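Long-range contacts in In2-1 family protein, glutathione transferase lambda3 (Populus trichocarpa, PDB 4PQI), which binds glutathione and, as a monomeric Lambda-class glutathione transferase, probably catalyses glutathione-dependent thiol-transfer reactions: residues A44-I49 / Y182-E187; R51-L56 / I218-Q223; P111-K116 / K173-V178. All coordinates share one frame; numbering follows the deposited sequence.

In the fold
Following the chain from the N terminus, helix 42-54 of the thioredoxin-like domain is the first element to take part in a contact, and it supplies one side of contacts 1 and 2. Residues 44-49 pair with 182-187 on helix 177-197, which closes the loop of contact 1. Residues 51-56 pair with 218-223, so contacts 1 and 2 cross. Both join helix 42-54 to the C-terminal region. Contact 3 ties 111-116, the loop ahead of helix 118-139, to 173-178, where helix 177-197 begins; its loop is nested inside both others. Tyr-221 joins contacts 1 and 2 by a probable hydrogen bond to Glu-187. Phe-53 packs on Leu-113 between contacts 2 and 3.

Contact 1: A44-I49 / Y182-E187; sequences AQRVWI and YIPFVE
Ile-183 meets Ile-49 through its CG2 methyl, which lies 3.9 Å from Ile-49 CD1, the two side chains crossing at about a right angle. Pro-184 comes next and points toward helix 42-54. Its CB lies 3.2 Å from Gln-45 OE1, and its CG rests 3.9 Å from Arg-46 CG. The proline ring thus meets the amide end of Gln-45 and the stem of Arg-46. Phe-185 swings its ring toward the end of Arg-46. Its CE2 lies over one face of the guanidinium, offset toward the rim, 3.5 Å from Arg-46 NH2. The two planes are 63° apart, so this is not a parallel stack. Arg-46 NE bonds to Ala-181 O and NH1 to Ser-97 OG, which fix the guanidinium. Glu-187 closes the row. Its OE1 accepts from Gln-45 NE2 at 3.1 Å through the syn lone pair. The amide and carboxylate planes stand nearly perpendicular. Gln-45 reaches it with CG anti to the backbone N (chi1 -171°) and an extended chain. Arg-188 holds Gln-45 OE1, and Tyr-221 bonds to Glu-187 OE1, so the buried amide and carboxylate are fixed from several directions. The axes of 44-49 and 182-187 approach to 9.0 Å, with 127° between their directions. This is the domain interface of the GST fold, where the first helix of the thioredoxin-like domain packs on the central helix of the all-helical domain, close to the bound glutathione.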
loop_
_atom_site.group_PDB
_atom_site.type_symbol
_atom_site.label_atom_id
_atom_site.label_comp_id
_atom_site.label_asym_id
_atom_site.label_seq_id
_atom_site.Cartn_x
_atom_site.Cartn_y
_atom_site.Cartn_z
ATOM N N ALA A 44 2.459 -4.910 -1.545
ATOM C CA ALA A 44 1.887 -5.764 -0.509
ATOM C C ALA A 44 1.342 -4.946 0.672
ATOM O O ALA A 44 0.321 -5.296 1.264
ATOM C CB ALA A 44 2.927 -6.770 -0.025
ATOM N N GLN A 45 2.026 -3.857 1.014
ATOM C CA GLN A 45 1.562 -3.021 2.110
ATOM C C GLN A 45 0.130 -2.552 1.890
ATOM O O GLN A 45 -0.642 -2.501 2.841
ATOM C CB GLN A 45 2.476 -1.820 2.319
ATOM C CG GLN A 45 2.149 -1.036 3.582
ATOM C CD GLN A 45 3.079 0.127 3.783
ATOM O OE1 GLN A 45 3.910 0.422 2.916
ATOM N NE2 GLN A 45 2.975 0.783 4.939
ATOM N N ARG A 46 -0.217 -2.227 0.643
ATOM C CA ARG A 46 -1.599 -1.889 0.301
ATOM C C ARG A 46 -2.559 -2.940 0.855
ATOM O O ARG A 46 -3.526 -2.614 1.519
ATOM C CB ARG A 46 -1.782 -1.792 -1.207
ATOM C CG ARG A 46 -1.182 -0.568 -1.872
ATOM C CD ARG A 46 -1.110 -0.788 -3.380
ATOM N NE ARG A 46 -0.791 0.432 -4.132
ATOM C CZ ARG A 46 -0.547 0.461 -5.441
ATOM N NH1 ARG A 46 -0.554 -0.667 -6.150
ATOM N NH2 ARG A 46 -0.274 1.611 -6.044
ATOM N N VAL A 47 -2.283 -4.212 0.586
ATOM C CA VAL A 47 -3.217 -5.253 0.990
ATOM C C VAL A 47 -3.177 -5.426 2.502
ATOM O O VAL A 47 -4.216 -5.638 3.152
ATOM C CB VAL A 47 -2.913 -6.583 0.287
ATOM C CG1 VAL A 47 -4.021 -7.582 0.568
ATOM C CG2 VAL A 47 -2.758 -6.358 -1.217
ATOM N N TRP A 48 -1.981 -5.303 3.066
ATOM C CA TRP A 48 -1.791 -5.380 4.512
ATOM C C TRP A 48 -2.669 -4.379 5.289
ATOM O O TRP A 48 -3.370 -4.752 6.224
ATOM C CB TRP A 48 -0.314 -5.163 4.817
ATOM C CG TRP A 48 0.110 -5.468 6.216
ATOM C CD1 TRP A 48 -0.673 -5.911 7.250
ATOM C CD2 TRP A 48 1.434 -5.343 6.740
ATOM N NE1 TRP A 48 0.089 -6.069 8.379
ATOM C CE2 TRP A 48 1.385 -5.729 8.092
ATOM C CE3 TRP A 48 2.657 -4.938 6.195
ATOM C CZ2 TRP A 48 2.518 -5.724 8.908
ATOM C CZ3 TRP A 48 3.774 -4.939 7.002
ATOM C CH2 TRP A 48 3.700 -5.321 8.342
ATOM N N ILE A 49 -2.616 -3.107 4.895
ATOM C CA ILE A 49 -3.429 -2.072 5.514
ATOM C C ILE A 49 -4.923 -2.381 5.391
ATOM O O ILE A 49 -5.675 -2.210 6.353
ATOM C CB ILE A 49 -3.167 -0.697 4.858
ATOM C CG1 ILE A 49 -1.673 -0.360 4.924
ATOM C CG2 ILE A 49 -4.036 0.391 5.508
ATOM C CD1 ILE A 49 -1.247 0.741 3.930
ATOM N N TYR A 182 -2.179 4.777 -2.442
ATOM C CA TYR A 182 -1.098 5.757 -2.564
ATOM C C TYR A 182 -0.107 5.845 -1.400
ATOM O O TYR A 182 1.099 6.076 -1.610
ATOM C CB TYR A 182 -1.679 7.147 -2.850
ATOM C CG TYR A 182 -2.072 7.285 -4.294
ATOM C CD1 TYR A 182 -1.127 7.599 -5.251
ATOM C CD2 TYR A 182 -3.380 7.056 -4.709
ATOM C CE1 TYR A 182 -1.469 7.706 -6.574
ATOM C CE2 TYR A 182 -3.733 7.159 -6.040
ATOM C CZ TYR A 182 -2.767 7.484 -6.964
ATOM O OH TYR A 182 -3.080 7.593 -8.294
ATOM N N ILE A 183 -0.611 5.697 -0.185
ATOM C CA ILE A 183 0.216 5.954 0.995
ATOM C C ILE A 183 1.539 5.170 1.083
ATOM O O ILE A 183 2.536 5.736 1.516
ATOM C CB ILE A 183 -0.598 5.908 2.348
ATOM C CG1 ILE A 183 0.208 6.523 3.496
ATOM C CG2 ILE A 183 -0.971 4.483 2.742
ATOM C CD1 ILE A 183 0.564 7.982 3.324
ATOM N N PRO A 184 1.576 3.881 0.660
ATOM C CA PRO A 184 2.886 3.225 0.810
ATOM C C PRO A 184 3.977 3.875 -0.037
ATOM O O PRO A 184 5.162 3.874 0.336
ATOM C CB PRO A 184 2.628 1.799 0.298
ATOM C CG PRO A 184 1.153 1.600 0.455
ATOM C CD PRO A 184 0.567 2.944 0.133
ATOM N N PHE A 185 3.580 4.443 -1.167
ATOM C CA PHE A 185 4.551 5.026 -2.085
ATOM C C PHE A 185 4.896 6.453 -1.663
ATOM O O PHE A 185 6.073 6.850 -1.663
ATOM C CB PHE A 185 4.054 4.908 -3.533
ATOM C CG PHE A 185 3.985 3.480 -4.012
ATOM C CD1 PHE A 185 5.122 2.846 -4.511
ATOM C CD2 PHE A 185 2.805 2.749 -3.902
ATOM C CE1 PHE A 185 5.071 1.507 -4.918
ATOM C CE2 PHE A 185 2.749 1.417 -4.305
ATOM C CZ PHE A 185 3.880 0.797 -4.818
ATOM N N VAL A 186 3.879 7.206 -1.246
ATOM C CA VAL A 186 4.110 8.546 -0.727
ATOM C C VAL A 186 4.983 8.483 0.527
ATOM O O VAL A 186 5.911 9.276 0.669
ATOM C CB VAL A 186 2.786 9.303 -0.449
ATOM C CG1 VAL A 186 3.065 10.630 0.317
ATOM C CG2 VAL A 186 2.040 9.570 -1.749
ATOM N N GLU A 187 4.695 7.523 1.411
ATOM C CA GLU A 187 5.508 7.251 2.607
ATOM C C GLU A 187 6.998 7.135 2.268
ATOM O O GLU A 187 7.845 7.845 2.832
ATOM C CB GLU A 187 5.019 5.955 3.293
ATOM C CG GLU A 187 5.970 5.343 4.345
ATOM C CD GLU A 187 5.536 3.938 4.844
ATOM O OE1 GLU A 187 4.359 3.530 4.646
ATOM O OE2 GLU A 187 6.391 3.244 5.449
#

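Contact 2: R51-L56 / I218-Q223; sequences RNFKGL and IEAYKQ. With CA (calcium ion), chain E.
Phe-53 and Ala-220 are the nearest CA pair, 5.1 Å apart. Residues 51-54 are the last turn of helix 42-54. The helix ends in a Schellman motif at Gly-55, which has positive phi and whose neighbour Leu-56 N bonds back to Arg-51 O. On the other side, Ile-218 is the N-cap residue of the short helix 219-222. The small Ala-220 lets the backbones come close: its CB lies 3.5 Å from Phe-53 N. The same methyl touches CB of Asn-52 and of Phe-53. It also lies at the edge of the Phe-53 ring. Ile-218 CG2 meets that edge too, in the ring plane, 4.0 Å from Phe-53 CD1. Phe-53 has CG anti to the backbone N (chi1 -166°), which places the CD1 side of the ring beside these two residues. Asn-52 gives the polar link. Its ND2 donates a weak but fairly straight hydrogen bond to Ala-220 O, 3.3 Å long with an angle of 167° at the hydrogen. Beyond the contact, Gly-55 O binds a calcium ion at 2.4 Å. Four waters also bind this ion, and Glu-59 is the other protein residue of the site. Helix 4-7 adds Leu-7 against Phe-53 and Ala-4 against Ile-218. Arg-51 bonds to Ile-60 O at the start of strand 60-64. Tyr-221 turns away from residues 51-56 and packs on Gln-45 and Ile-49, one to two turns earlier in helix 42-54.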
loop_
_atom_site.group_PDB
_atom_site.type_symbol
_atom_site.label_atom_id
_atom_site.label_comp_id
_atom_site.label_asym_id
_atom_site.label_seq_id
_atom_site.Cartn_x
_atom_site.Cartn_y
_atom_site.Cartn_z
ATOM N N ARG A 51 -6.381 -5.335 4.976
ATOM C CA ARG A 51 -6.631 -6.475 5.868
ATOM C C ARG A 51 -6.860 -6.019 7.305
ATOM O O ARG A 51 -7.813 -6.445 7.975
ATOM C CB ARG A 51 -5.430 -7.424 5.821
ATOM C CG ARG A 51 -5.410 -8.528 6.875
ATOM C CD ARG A 51 -4.079 -9.275 6.762
ATOM N NE ARG A 51 -3.809 -10.231 7.834
ATOM C CZ ARG A 51 -3.103 -9.974 8.934
ATOM N NH1 ARG A 51 -2.612 -8.765 9.174
ATOM N NH2 ARG A 51 -2.909 -10.938 9.816
ATOM N N ASN A 52 -5.964 -5.148 7.763
ATOM C CA ASN A 52 -5.989 -4.630 9.122
ATOM C C ASN A 52 -7.250 -3.801 9.379
ATOM O O ASN A 52 -8.003 -4.077 10.315
ATOM C CB ASN A 52 -4.722 -3.805 9.399
ATOM C CG ASN A 52 -3.444 -4.660 9.438
ATOM O OD1 ASN A 52 -3.497 -5.887 9.326
ATOM N ND2 ASN A 52 -2.292 -4.004 9.587
ATOM N N PHE A 53 -7.483 -2.801 8.537
ATOM C CA PHE A 53 -8.624 -1.906 8.716
ATOM C C PHE A 53 -9.975 -2.632 8.768
ATOM O O PHE A 53 -10.805 -2.349 9.633
ATOM C CB PHE A 53 -8.644 -0.836 7.629
ATOM C CG PHE A 53 -9.569 0.297 7.929
ATOM C CD1 PHE A 53 -9.115 1.417 8.620
ATOM C CD2 PHE A 53 -10.900 0.245 7.536
ATOM C CE1 PHE A 53 -9.967 2.469 8.908
ATOM C CE2 PHE A 53 -11.763 1.298 7.823
ATOM C CZ PHE A 53 -11.292 2.411 8.503
ATOM N N LYS A 54 -10.188 -3.584 7.865
ATOM C CA LYS A 54 -11.462 -4.296 7.821
ATOM C C LYS A 54 -11.624 -5.311 8.964
ATOM O O LYS A 54 -12.714 -5.858 9.180
ATOM C CB LYS A 54 -11.686 -4.938 6.441
ATOM C CG LYS A 54 -11.675 -3.943 5.283
ATOM C CD LYS A 54 -12.114 -4.579 3.944
ATOM C CE LYS A 54 -13.539 -5.106 4.002
ATOM N NZ LYS A 54 -14.555 -4.055 3.682
ATOM N N GLY A 55 -10.545 -5.528 9.713
ATOM C CA GLY A 55 -10.558 -6.419 10.858
ATOM C C GLY A 55 -10.397 -7.857 10.428
ATOM O O GLY A 55 -10.951 -8.753 11.055
ATOM N N LEU A 56 -9.649 -8.077 9.351
ATOM C CA LEU A 56 -9.477 -9.422 8.791
ATOM C C LEU A 56 -8.146 -10.099 9.155
ATOM O O LEU A 56 -7.668 -10.967 8.430
ATOM C CB LEU A 56 -9.634 -9.386 7.269
ATOM C CG LEU A 56 -10.938 -8.776 6.748
ATOM C CD1 LEU A 56 -10.894 -8.546 5.232
ATOM C CD2 LEU A 56 -12.119 -9.657 7.123
ATOM N N ILE A 218 -4.173 6.582 11.652
ATOM C CA ILE A 218 -4.894 5.327 11.572
ATOM C C ILE A 218 -4.012 4.135 11.942
ATOM O O ILE A 218 -3.022 3.851 11.273
ATOM C CB ILE A 218 -5.501 5.151 10.167
ATOM C CG1 ILE A 218 -6.371 6.367 9.818
ATOM C CG2 ILE A 218 -6.285 3.841 10.074
ATOM C CD1 ILE A 218 -6.815 6.402 8.381
ATOM N N GLU A 219 -4.390 3.445 13.014
ATOM C CA GLU A 219 -3.630 2.307 13.533
ATOM C C GLU A 219 -3.386 1.223 12.482
ATOM O O GLU A 219 -2.302 0.643 12.426
ATOM C CB GLU A 219 -4.345 1.693 14.739
ATOM C CG GLU A 219 -4.438 2.613 15.944
ATOM C CD GLU A 219 -3.071 3.022 16.463
ATOM O OE1 GLU A 219 -2.105 2.248 16.281
ATOM O OE2 GLU A 219 -2.959 4.124 17.044
ATOM N N ALA A 220 -4.392 0.952 11.658
ATOM C CA ALA A 220 -4.271 -0.069 10.624
ATOM C C ALA A 220 -3.057 0.213 9.737
ATOM O O ALA A 220 -2.331 -0.704 9.352
ATOM C CB ALA A 220 -5.538 -0.127 9.791
ATOM N N TYR A 221 -2.834 1.489 9.432
ATOM C CA TYR A 221 -1.679 1.879 8.635
ATOM C C TYR A 221 -0.369 1.871 9.424
ATOM O O TYR A 221 0.621 1.335 8.939
ATOM C CB TYR A 221 -1.884 3.252 7.996
ATOM C CG TYR A 221 -0.627 3.824 7.360
ATOM C CD1 TYR A 221 0.020 3.158 6.324
ATOM C CD2 TYR A 221 -0.094 5.032 7.796
ATOM C CE1 TYR A 221 1.162 3.681 5.735
ATOM C CE2 TYR A 221 1.045 5.555 7.226
ATOM C CZ TYR A 221 1.668 4.876 6.190
ATOM O OH TYR A 221 2.804 5.405 5.622
ATOM N N LYS A 222 -0.364 2.475 10.618
ATOM C CA LYS A 222 0.862 2.640 11.397
ATOM C C LYS A 222 1.564 1.313 11.644
ATOM O O LYS A 222 2.789 1.232 11.548
ATOM C CB LYS A 222 0.584 3.346 12.733
ATOM C CG LYS A 222 0.259 4.826 12.596
ATOM C CD LYS A 222 0.245 5.526 13.953
ATOM C CE LYS A 222 -0.899 5.031 14.806
ATOM N NZ LYS A 222 -1.045 5.796 16.075
ATOM N N GLN A 223 0.770 0.283 11.945
ATOM C CA GLN A 223 1.240 -1.088 12.130
ATOM C C GLN A 223 2.051 -1.663 10.960
ATOM O O GLN A 223 2.755 -2.649 11.139
ATOM C CB GLN A 223 0.044 -2.016 12.399
ATOM C CG GLN A 223 -0.691 -1.719 13.680
ATOM C CD GLN A 223 -1.826 -2.682 13.941
ATOM O OE1 GLN A 223 -1.937 -3.723 13.289
ATOM N NE2 GLN A 223 -2.683 -2.338 14.903
HETATM CA CA CA E . -11.825 -10.760 12.009
HETATM O O HOH W 1 -11.699 -12.834 13.666
HETATM O O HOH W 2 -9.657 -10.716 12.797
HETATM O O HOH W 3 -12.775 -9.254 13.764
HETATM O O HOH W 4 -13.961 -10.218 10.812
#

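Contact 3: P111-K116 / K173-V178; sequences PSLLPK and KEFSLV
Leu-177 lays its CD2 methyl against the stem of Leu-113, 3.6 Å from Leu-113 CB, the two side chains crossing at about a right angle. Its other methyl, CD1, lies 3.9 Å from Leu-114 CG. One leucine therefore spans two neighbours. With CG anti to the carbonyl carbon (chi1 -65°), the fork brings one methyl to each of the two leucines. Its backbone joins in as well: Leu-177 N donates to Leu-113 O at 2.8 Å, with the donor in the carbonyl plane. With an alanine here, Leu-113 CB and Leu-114 CG would probably lose their methyl partners, opening a gap between the loop and the helix start. Leu-113 uses CD2 for Phe-175. That methyl lies 3.9 Å from CD2 of Phe-175, with the two side chains side by side and pointing the same way. Phe-175 in turn meets the ring of Phe-53. Ser-176 is the N-cap of helix 177-197, and its OG accepts from Val-178 N at 3.2 Å. Its CB lies close to Leu-113 O. Water 5 donates to both Ser-112 O and Phe-175 O, which are themselves 4.4 Å apart. Farther along, Pro-115 CB rests 3.9 Å from OE2 of Glu-174, whose chain bends at chi2. Glu-105 holds Ser-112 OG and Leu-113 N. The N-H of Leu-177, the first residue of the helix, is taken by the loop carbonyl, and that of Val-178 by the serine. The N-H groups at the helix start are thus satisfied, and the helix start is held to the loop by a polar bond as well as by leucine packing.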
loop_
_atom_site.group_PDB
_atom_site.type_symbol
_atom_site.label_atom_id
_atom_site.label_comp_id
_atom_site.label_asym_id
_atom_site.label_seq_id
_atom_site.Cartn_x
_atom_site.Cartn_y
_atom_site.Cartn_z
ATOM N N PRO A 111 -15.787 -2.990 7.905
ATOM C CA PRO A 111 -16.188 -1.631 7.527
ATOM C C PRO A 111 -15.797 -1.285 6.101
ATOM O O PRO A 111 -14.818 -1.810 5.568
ATOM C CB PRO A 111 -15.392 -0.746 8.492
ATOM C CG PRO A 111 -14.259 -1.593 8.949
ATOM C CD PRO A 111 -14.852 -2.973 9.043
ATOM N N SER A 112 -16.558 -0.371 5.512
ATOM C CA SER A 112 -16.430 -0.011 4.108
ATOM C C SER A 112 -15.174 0.812 3.828
ATOM O O SER A 112 -14.827 1.709 4.587
ATOM C CB SER A 112 -17.674 0.768 3.657
ATOM O OG SER A 112 -17.974 0.501 2.299
ATOM N N LEU A 113 -14.492 0.478 2.738
ATOM C CA LEU A 113 -13.362 1.266 2.262
ATOM C C LEU A 113 -13.631 1.868 0.874
ATOM O O LEU A 113 -12.706 2.316 0.191
ATOM C CB LEU A 113 -12.071 0.431 2.267
ATOM C CG LEU A 113 -11.485 0.221 3.672
ATOM C CD1 LEU A 113 -10.334 -0.768 3.645
ATOM C CD2 LEU A 113 -11.036 1.559 4.273
ATOM N N LEU A 114 -14.893 1.846 0.454
ATOM C CA LEU A 114 -15.351 2.607 -0.713
ATOM C C LEU A 114 -16.709 3.199 -0.365
ATOM O O LEU A 114 -17.585 2.484 0.113
ATOM C CB LEU A 114 -15.478 1.728 -1.961
ATOM C CG LEU A 114 -14.202 1.385 -2.735
ATOM C CD1 LEU A 114 -14.518 0.411 -3.849
ATOM C CD2 LEU A 114 -13.545 2.644 -3.304
ATOM N N PRO A 115 -16.884 4.513 -0.575
ATOM C CA PRO A 115 -18.160 5.143 -0.243
ATOM C C PRO A 115 -19.194 4.798 -1.303
ATOM O O PRO A 115 -18.831 4.244 -2.339
ATOM C CB PRO A 115 -17.832 6.634 -0.286
ATOM C CG PRO A 115 -16.742 6.734 -1.290
ATOM C CD PRO A 115 -15.920 5.478 -1.133
ATOM N N LYS A 116 -20.457 5.124 -1.040
ATOM C CA LYS A 116 -21.551 4.757 -1.933
ATOM C C LYS A 116 -21.782 5.821 -3.006
ATOM O O LYS A 116 -22.176 5.498 -4.129
ATOM C CB LYS A 116 -22.834 4.500 -1.130
ATOM C CG LYS A 116 -24.013 3.997 -1.965
ATOM C CD LYS A 116 -25.123 3.397 -1.106
ATOM C CE LYS A 116 -26.262 2.844 -1.970
ATOM N NZ LYS A 116 -27.220 2.001 -1.190
ATOM N N LYS A 173 -14.647 12.811 3.122
ATOM C CA LYS A 173 -14.888 12.443 4.513
ATOM C C LYS A 173 -14.227 11.122 4.953
ATOM O O LYS A 173 -13.579 11.059 5.998
ATOM C CB LYS A 173 -16.402 12.381 4.731
ATOM C CG LYS A 173 -16.880 12.132 6.149
ATOM C CD LYS A 173 -18.392 12.373 6.218
ATOM C CE LYS A 173 -19.080 11.430 7.201
ATOM N NZ LYS A 173 -18.984 9.994 6.786
ATOM N N GLU A 174 -14.387 10.070 4.159
ATOM C CA GLU A 174 -14.018 8.733 4.612
ATOM C C GLU A 174 -12.693 8.231 4.032
ATOM O O GLU A 174 -12.426 8.380 2.846
ATOM C CB GLU A 174 -15.134 7.721 4.295
ATOM C CG GLU A 174 -16.561 8.268 4.338
ATOM C CD GLU A 174 -17.003 8.959 3.029
ATOM O OE1 GLU A 174 -16.142 9.446 2.245
ATOM O OE2 GLU A 174 -18.230 9.020 2.790
ATOM N N PHE A 175 -11.875 7.628 4.888
ATOM C CA PHE A 175 -10.704 6.855 4.474
ATOM C C PHE A 175 -11.159 5.754 3.497
ATOM O O PHE A 175 -12.193 5.100 3.721
ATOM C CB PHE A 175 -10.069 6.249 5.735
ATOM C CG PHE A 175 -8.777 5.507 5.507
ATOM C CD1 PHE A 175 -7.677 6.137 4.944
ATOM C CD2 PHE A 175 -8.646 4.187 5.929
ATOM C CE1 PHE A 175 -6.481 5.456 4.774
ATOM C CE2 PHE A 175 -7.461 3.501 5.757
ATOM C CZ PHE A 175 -6.374 4.137 5.175
ATOM N N SER A 176 -10.407 5.554 2.417
ATOM C CA SER A 176 -10.811 4.594 1.391
ATOM C C SER A 176 -9.643 3.820 0.756
ATOM O O SER A 176 -8.468 4.061 1.066
ATOM C CB SER A 176 -11.587 5.308 0.268
ATOM O OG SER A 176 -10.680 5.993 -0.595
ATOM N N LEU A 177 -9.983 2.910 -0.157
ATOM C CA LEU A 177 -8.996 2.164 -0.934
ATOM C C LEU A 177 -8.003 3.065 -1.691
ATOM O O LEU A 177 -6.844 2.674 -1.913
ATOM C CB LEU A 177 -9.691 1.204 -1.909
ATOM C CG LEU A 177 -10.518 0.065 -1.291
ATOM C CD1 LEU A 177 -11.082 -0.885 -2.365
ATOM C CD2 LEU A 177 -9.697 -0.708 -0.255
ATOM N N VAL A 178 -8.460 4.255 -2.084
ATOM C CA VAL A 178 -7.625 5.200 -2.814
ATOM C C VAL A 178 -6.461 5.688 -1.956
ATOM O O VAL A 178 -5.308 5.622 -2.384
ATOM C CB VAL A 178 -8.434 6.395 -3.372
ATOM C CG1 VAL A 178 -7.550 7.283 -4.221
ATOM C CG2 VAL A 178 -9.610 5.904 -4.209
HETATM O O HOH W 5 -13.850 4.358 5.726
#